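Local atomic coordinates of nucleoporin nup120 (Schizosaccharomyces pombe, PDB entry 4GQ2), a protein that serves as a structural component of the nuclear pore complex, the large assembly through which transport factors pass between nucleus and cytoplasm. Residues D212-F217 and K258-D263. Numbering follows the deposited sequence.
Sequences DSSYLF and KLKVLD
In the beta-propeller domain, the loop that leaves strand 204-210 and leads on to strand 238-244 lies against a face of the next four-stranded antiparallel blade, where F217 and S214 meet K258 and K260 of strand 258-263. K258 and F217 form a cation-pi contact. K258 reaches over one face of the F217 ring, with NZ 4.8 Å from the ring centroid and 25° off the normal. Its CE sits more squarely above the same face and makes a CH-pi contact at 4.2 Å from the centroid, 14° off the normal, displaced toward the CD2-CE2 bond at the rim of the ring. A bend at chi2 (95°) turns the lysine chain, which then runs nearly straight to NZ. The ammonium is also tied by salt bridges to D256 and E274, and these probably help hold it over the phenyl ring.

Earlier in the loop, S213 and S214 are the centres of successive inverse gamma turns. The CB of S213 points away from strand 258-263, and its OG hydrogen-bonds to Q268 OE1 and the backbone N of C269, at the start of strand 268-274. S214 faces K260, whose chain is extended beyond CG and ends near both the S214 hydroxyl and the D212 carboxylate. The approach is loose: K260 NZ stops 4.0 Å from S214 OG and 4.6 Å from D212 OD2, too far from the carboxylate for a salt bridge.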
ATOM      1  N   ASP A 212      16.622  -9.108  54.842  1.00119.96           N
ATOM      2  CA  ASP A 212      16.007 -10.391  54.467  1.00134.01           C
ATOM      3  C   ASP A 212      15.705 -11.248  55.701  1.00146.90           C
ATOM      4  O   ASP A 212      16.096 -12.418  55.771  1.00149.38           O
ATOM      5  CB  ASP A 212      16.889 -11.163  53.468  1.00129.38           C
ATOM      6  CG  ASP A 212      16.779 -10.636  52.043  1.00117.06           C
ATOM      7  OD1 ASP A 212      15.924  -9.766  51.777  1.00103.43           O
ATOM      8  OD2 ASP A 212      17.551 -11.106  51.180  1.00116.75           O
ATOM      9  N   SER A 213      14.999 -10.652  56.661  1.00136.16           N
ATOM     10  CA  SER A 213      14.800 -11.243  57.988  1.00123.73           C
ATOM     11  C   SER A 213      13.778 -12.388  58.026  1.00105.53           C
ATOM     12  O   SER A 213      12.736 -12.295  58.685  1.00 98.61           O
ATOM     13  CB  SER A 213      14.440 -10.152  59.007  1.00129.74           C
ATOM     14  OG  SER A 213      13.288  -9.432  58.601  1.00124.25           O
ATOM     15  N   SER A 214      14.098 -13.469  57.316  1.00 90.62           N
ATOM     16  CA  SER A 214      13.276 -14.677  57.306  1.00 87.55           C
ATOM     17  C   SER A 214      13.629 -15.564  58.503  1.00 94.32           C
ATOM     18  O   SER A 214      14.404 -16.519  58.379  1.00101.46           O
ATOM     19  CB  SER A 214      13.451 -15.430  55.983  1.00 81.99           C
ATOM     20  OG  SER A 214      14.817 -15.704  55.723  1.00 97.61           O
ATOM     21  N   TYR A 215      13.063 -15.222  59.662  1.00 98.64           N
ATOM     22  CA  TYR A 215      13.311 -15.921  60.930  1.00102.82           C
ATOM     23  C   TYR A 215      13.071 -17.429  60.831  1.00 85.50           C
ATOM     24  O   TYR A 215      13.945 -18.230  61.167  1.00 66.57           O
ATOM     25  CB  TYR A 215      12.439 -15.317  62.041  1.00123.94           C
ATOM     26  CG  TYR A 215      13.123 -14.272  62.907  1.00133.15           C
ATOM     27  CD1 TYR A 215      13.974 -13.311  62.354  1.00138.12           C
ATOM     28  CD2 TYR A 215      12.892 -14.231  64.284  1.00129.46           C
ATOM     29  CE1 TYR A 215      14.592 -12.357  63.151  1.00135.53           C
ATOM     30  CE2 TYR A 215      13.504 -13.280  65.088  1.00120.98           C
ATOM     31  CZ  TYR A 215      14.351 -12.347  64.518  1.00130.99           C
ATOM     32  OH  TYR A 215      14.958 -11.403  65.316  1.00126.47           O
ATOM     33  N   LEU A 216      11.880 -17.796  60.362  1.00 88.12           N
ATOM     34  CA  LEU A 216      11.500 -19.187  60.148  1.00 80.60           C
ATOM     35  C   LEU A 216      10.961 -19.372  58.735  1.00 72.98           C
ATOM     36  O   LEU A 216      10.468 -18.422  58.122  1.00 74.85           O
ATOM     37  CB  LEU A 216      10.418 -19.607  61.149  1.00 84.37           C
ATOM     38  CG  LEU A 216      10.705 -19.625  62.654  1.00 79.84           C
ATOM     39  CD1 LEU A 216       9.401 -19.793  63.417  1.00 76.61           C
ATOM     40  CD2 LEU A 216      11.690 -20.725  63.025  1.00 77.36           C
ATOM     41  N   PHE A 217      11.059 -20.595  58.219  1.00 68.70           N
ATOM     42  CA  PHE A 217      10.371 -20.946  56.980  1.00 69.75           C
ATOM     43  C   PHE A 217       9.469 -22.164  57.120  1.00 69.22           C
ATOM     44  O   PHE A 217       9.823 -23.143  57.780  1.00 71.62           O
ATOM     45  CB  PHE A 217      11.326 -21.069  55.776  1.00 81.59           C
ATOM     46  CG  PHE A 217      12.437 -22.074  55.943  1.00 70.85           C
ATOM     47  CD1 PHE A 217      12.251 -23.410  55.594  1.00 72.51           C
ATOM     48  CD2 PHE A 217      13.697 -21.670  56.385  1.00 69.78           C
ATOM     49  CE1 PHE A 217      13.284 -24.329  55.717  1.00 71.36           C
ATOM     50  CE2 PHE A 217      14.735 -22.584  56.506  1.00 65.51           C
ATOM     51  CZ  PHE A 217      14.528 -23.915  56.174  1.00 65.15           C
ATOM     52  N   LYS A 258      13.692 -20.197  47.992  1.00 63.94           N
ATOM     53  CA  LYS A 258      12.778 -19.747  49.037  1.00 69.24           C
ATOM     54  C   LYS A 258      11.810 -18.673  48.529  1.00 66.29           C
ATOM     55  O   LYS A 258      12.228 -17.646  47.990  1.00 59.97           O
ATOM     56  CB  LYS A 258      13.552 -19.211  50.246  1.00 72.25           C
ATOM     57  CG  LYS A 258      13.760 -20.202  51.380  1.00 78.98           C
ATOM     58  CD  LYS A 258      15.104 -20.902  51.290  1.00 78.77           C
ATOM     59  CE  LYS A 258      15.416 -21.642  52.580  1.00 79.28           C
ATOM     60  NZ  LYS A 258      16.622 -22.500  52.437  1.00 84.20           N
ATOM     61  N   LEU A 259      10.516 -18.917  48.711  1.00 68.08           N
ATOM     62  CA  LEU A 259       9.485 -17.941  48.364  1.00 66.66           C
ATOM     63  C   LEU A 259       9.199 -17.040  49.567  1.00 64.95           C
ATOM     64  O   LEU A 259       8.593 -17.474  50.548  1.00 64.65           O
ATOM     65  CB  LEU A 259       8.212 -18.649  47.875  1.00 52.16           C
ATOM     66  CG  LEU A 259       7.076 -17.825  47.249  1.00 56.59           C
ATOM     67  CD1 LEU A 259       7.537 -16.997  46.055  1.00 57.67           C
ATOM     68  CD2 LEU A 259       5.921 -18.731  46.848  1.00 49.51           C
ATOM     69  N   LYS A 260       9.643 -15.788  49.474  1.00 55.60           N
ATOM     70  CA  LYS A 260       9.590 -14.845  50.589  1.00 61.84           C
ATOM     71  C   LYS A 260       8.617 -13.697  50.344  1.00 72.69           C
ATOM     72  O   LYS A 260       8.525 -13.168  49.232  1.00 71.90           O
ATOM     73  CB  LYS A 260      10.980 -14.258  50.860  1.00 65.98           C
ATOM     74  CG  LYS A 260      12.119 -15.263  50.784  1.00 68.24           C
ATOM     75  CD  LYS A 260      13.427 -14.674  51.288  1.00 61.00           C
ATOM     76  CE  LYS A 260      14.519 -15.734  51.277  1.00 71.05           C
ATOM     77  NZ  LYS A 260      15.787 -15.268  51.901  1.00 74.19           N
ATOM     78  N   VAL A 261       7.906 -13.313  51.399  1.00 71.72           N
ATOM     79  CA  VAL A 261       7.048 -12.130  51.378  1.00 61.39           C
ATOM     80  C   VAL A 261       7.661 -11.045  52.260  1.00 64.14           C
ATOM     81  O   VAL A 261       7.793 -11.227  53.474  1.00 71.36           O
ATOM     82  CB  VAL A 261       5.628 -12.445  51.878  1.00 53.46           C
ATOM     83  CG1 VAL A 261       4.703 -11.262  51.636  1.00 52.04           C
ATOM     84  CG2 VAL A 261       5.090 -13.692  51.199  1.00 52.05           C
ATOM     85  N   LEU A 262       8.044  -9.928  51.645  1.00 56.82           N
ATOM     86  CA  LEU A 262       8.635  -8.808  52.370  1.00 60.23           C
ATOM     87  C   LEU A 262       7.600  -7.718  52.613  1.00 65.64           C
ATOM     88  O   LEU A 262       6.967  -7.233  51.671  1.00 71.58           O
ATOM     89  CB  LEU A 262       9.820  -8.231  51.597  1.00 61.17           C
ATOM     90  CG  LEU A 262      10.712  -7.254  52.366  1.00 74.74           C
ATOM     91  CD1 LEU A 262      11.799  -8.003  53.123  1.00 86.58           C
ATOM     92  CD2 LEU A 262      11.327  -6.235  51.419  1.00 77.11           C
ATOM     93  N   ASP A 263       7.425  -7.338  53.874  1.00 65.05           N
ATOM     94  CA  ASP A 263       6.480  -6.282  54.213  1.00 63.38           C
ATOM     95  C   ASP A 263       7.175  -4.933  54.121  1.00 75.06           C
ATOM     96  O   ASP A 263       8.042  -4.616  54.936  1.00 67.72           O
ATOM     97  CB  ASP A 263       5.887  -6.497  55.606  1.00 62.10           C
ATOM     98  CG  ASP A 263       4.798  -5.496  55.943  1.00 71.00           C
ATOM     99  OD1 ASP A 263       4.042  -5.086  55.038  1.00 85.22           O
ATOM    100  OD2 ASP A 263       4.696  -5.118  57.126  1.00 78.00           O
TER